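Local atomic coordinates of aminopeptidase (Aneurinibacillus sp. AM-1, PDB entry 5IB9), a protein that probably acts as a zinc-dependent aminopeptidase of the M28 family, removing residues from the amino ends of peptides. Residues Val245-Glu250 with Phe298-Val303. Sequence-based numbering, arbitrary orientation.
Sequences VAVTLE and FQLDMV. With ZN (zinc ion), chain C; BES (2-(3-amino-2-hydroxy-4-phenyl-butyrylamino)-4-methyl-pentanoic acid), chain H.
Val-247 sets CG1 anti to its backbone N (chi1 -180°), and Leu-300, with CG anti to its carbonyl carbon (chi1 -62°) and CD1 roughly anti to CA (chi2 164°), reaches the valine with CD1. The two side chains cross at about a right angle, CD1 lying 3.7 Å from Val-247 CG1. The other valine branch, CG2, turns instead to Val-303, whose CG2 is 3.8 Å away, so the valine is shared between the end of the strand and the turn beyond it. Leu-300 CD1 also packs beside the hydroxyl of Thr-248, 3.5 Å from OG1. This buried oxygen has its polar partners elsewhere, in Gly-244 O one turn earlier in the helix and in Ser-227 OG. The contact seats helix 238-256 against strand 294-300 in the alpha/beta core of the M28 zinc peptidase domain, where the strand pairs in parallel with 222-228 and 358-364. Val-388 of helix 382-400 also touches Leu-300. Just past the strand, the side chain of Asp-301 leaves the backbone on the side away from the helix, and the carboxylate binds a zinc ion through both oxygens, OD1 at 2.1 Å and OD2 at 2.3 Å. His-228 and Asp-240 complete the protein ligands, while the bound inhibitor BES adds O2 at 2.1 Å and, at a longer 2.6 Å, N2. Ser-346 OG hydrogen-bonds Asp-301 OD2, and Met-302 SD lies 3.5 Å from the inhibitor's N2.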
loop_
_atom_site.group_PDB
_atom_site.type_symbol
_atom_site.label_atom_id
_atom_site.label_comp_id
_atom_site.label_asym_id
_atom_site.label_seq_id
_atom_site.Cartn_x
_atom_site.Cartn_y
_atom_site.Cartn_z
ATOM N N VAL A 245 10.082 -20.115 10.169
ATOM C CA VAL A 245 10.891 -20.070 8.917
ATOM C C VAL A 245 11.504 -21.455 8.696
ATOM O O VAL A 245 11.476 -21.957 7.546
ATOM C CB VAL A 245 11.973 -19.047 9.058
ATOM C CG1 VAL A 245 12.945 -19.225 7.829
ATOM C CG2 VAL A 245 11.375 -17.607 9.056
ATOM N N ALA A 246 12.019 -22.043 9.788
ATOM C CA ALA A 246 12.640 -23.337 9.629
ATOM C C ALA A 246 11.692 -24.452 9.177
ATOM O O ALA A 246 12.012 -25.304 8.322
ATOM C CB ALA A 246 13.267 -23.782 10.991
ATOM N N VAL A 247 10.448 -24.415 9.726
ATOM C CA VAL A 247 9.391 -25.394 9.249
ATOM C C VAL A 247 8.968 -25.095 7.807
ATOM O O VAL A 247 8.796 -25.978 7.018
ATOM C CB VAL A 247 8.166 -25.387 10.189
ATOM C CG1 VAL A 247 7.087 -26.382 9.719
ATOM C CG2 VAL A 247 8.662 -25.797 11.620
ATOM N N THR A 248 8.893 -23.814 7.462
ATOM C CA THR A 248 8.541 -23.396 6.095
ATOM C C THR A 248 9.590 -23.949 5.082
ATOM O O THR A 248 9.191 -24.572 4.114
ATOM C CB THR A 248 8.424 -21.889 5.979
ATOM O OG1 THR A 248 7.353 -21.425 6.824
ATOM C CG2 THR A 248 8.028 -21.466 4.507
ATOM N N LEU A 249 10.868 -23.750 5.386
ATOM C CA LEU A 249 11.964 -24.239 4.512
ATOM C C LEU A 249 11.931 -25.747 4.459
ATOM O O LEU A 249 12.033 -26.291 3.394
ATOM C CB LEU A 249 13.304 -23.701 5.048
ATOM C CG LEU A 249 13.607 -22.260 4.803
ATOM C CD1 LEU A 249 14.934 -21.926 5.486
ATOM C CD2 LEU A 249 13.749 -22.025 3.267
ATOM N N GLU A 250 11.785 -26.366 5.641
ATOM C CA GLU A 250 11.873 -27.815 5.671
ATOM C C GLU A 250 10.711 -28.430 4.872
ATOM O O GLU A 250 10.854 -29.445 4.159
ATOM C CB GLU A 250 12.032 -28.320 7.079
ATOM C CG GLU A 250 12.151 -29.895 7.134
ATOM C CD GLU A 250 13.323 -30.551 6.395
ATOM O OE1 GLU A 250 14.268 -29.911 5.878
ATOM O OE2 GLU A 250 13.217 -31.806 6.306
ATOM N N PHE A 298 -1.625 -21.486 5.554
ATOM C CA PHE A 298 -1.066 -22.012 6.846
ATOM C C PHE A 298 -0.002 -21.078 7.317
ATOM O O PHE A 298 1.004 -20.927 6.671
ATOM C CB PHE A 298 -0.478 -23.392 6.659
ATOM C CG PHE A 298 -1.464 -24.461 6.254
ATOM C CD1 PHE A 298 -1.734 -25.513 7.189
ATOM C CD2 PHE A 298 -2.088 -24.498 5.001
ATOM C CE1 PHE A 298 -2.608 -26.519 6.841
ATOM C CE2 PHE A 298 -2.987 -25.538 4.669
ATOM C CZ PHE A 298 -3.238 -26.541 5.572
ATOM N N GLN A 299 -0.194 -20.403 8.441
ATOM C CA GLN A 299 0.811 -19.531 9.055
ATOM C C GLN A 299 1.543 -20.179 10.234
ATOM O O GLN A 299 0.875 -20.764 11.101
ATOM C CB GLN A 299 0.149 -18.233 9.520
ATOM C CG GLN A 299 1.118 -17.334 10.326
ATOM C CD GLN A 299 2.231 -16.677 9.461
ATOM O OE1 GLN A 299 2.288 -16.839 8.279
ATOM N NE2 GLN A 299 3.067 -15.849 10.060
ATOM N N LEU A 300 2.868 -20.245 10.158
ATOM C CA LEU A 300 3.667 -20.933 11.247
ATOM C C LEU A 300 4.396 -19.828 12.000
ATOM O O LEU A 300 5.253 -19.127 11.460
ATOM C CB LEU A 300 4.706 -21.819 10.513
ATOM C CG LEU A 300 4.136 -22.949 9.615
ATOM C CD1 LEU A 300 5.216 -23.396 8.728
ATOM C CD2 LEU A 300 3.958 -24.134 10.637
ATOM N N ASP A 301 3.980 -19.651 13.259
ATOM C CA ASP A 301 4.638 -18.573 14.113
ATOM C C ASP A 301 4.697 -19.141 15.531
ATOM O O ASP A 301 3.637 -19.389 16.125
ATOM C CB ASP A 301 3.744 -17.378 14.048
ATOM C CG ASP A 301 4.432 -16.036 14.499
ATOM O OD1 ASP A 301 5.545 -16.120 15.035
ATOM O OD2 ASP A 301 3.980 -14.906 14.215
ATOM N N MET A 302 5.916 -19.252 16.026
ATOM C CA MET A 302 6.240 -19.821 17.327
ATOM C C MET A 302 5.863 -21.277 17.457
ATOM O O MET A 302 4.902 -21.599 18.086
ATOM C CB MET A 302 5.640 -18.940 18.415
ATOM C CG MET A 302 6.299 -17.665 18.392
ATOM S SD MET A 302 5.629 -16.347 19.471
ATOM C CE MET A 302 5.684 -17.131 21.065
ATOM N N VAL A 303 6.673 -22.122 16.837
ATOM C CA VAL A 303 6.329 -23.519 16.701
ATOM C C VAL A 303 7.468 -24.472 17.128
ATOM O O VAL A 303 7.505 -25.637 16.744
ATOM C CB VAL A 303 5.945 -23.899 15.238
ATOM C CG1 VAL A 303 4.577 -23.220 14.900
ATOM C CG2 VAL A 303 7.041 -23.428 14.177
HETATM ZN ZN ZN C . 5.800 -14.056 15.353
HETATM N N2 BES H . 3.989 -14.364 17.148
HETATM C C1 BES H . 3.441 -13.059 17.518
HETATM C C6 BES H . 1.933 -13.212 17.703
HETATM C C7 BES H . 1.425 -13.999 18.906
HETATM C C8 BES H . 2.034 -13.933 20.184
HETATM C C12 BES H . 0.271 -14.794 18.728
HETATM C C9 BES H . 1.481 -14.663 21.257
HETATM C C11 BES H . -0.283 -15.534 19.810
HETATM C C10 BES H . 0.337 -15.464 21.068
HETATM C C2 BES H . 3.770 -12.026 16.434
HETATM O O2 BES H . 5.153 -12.293 16.208
HETATM C C3 BES H . 3.594 -10.696 17.083
HETATM O O3 BES H . 4.357 -10.400 17.996
HETATM N N1 BES H . 2.593 -9.978 16.706
HETATM C C4 BES H . 2.335 -8.701 17.378
HETATM C C13 BES H . 1.108 -8.169 16.658
HETATM C C14 BES H . 1.325 -7.872 15.170
HETATM C C15 BES H . 0.015 -7.237 14.720
HETATM C C16 BES H . 2.543 -7.001 14.856
HETATM C C5 BES H . 1.893 -8.855 18.828
HETATM O O1 BES H . 1.962 -7.850 19.594
HETATM O O4 BES H . 1.454 -9.929 19.277
#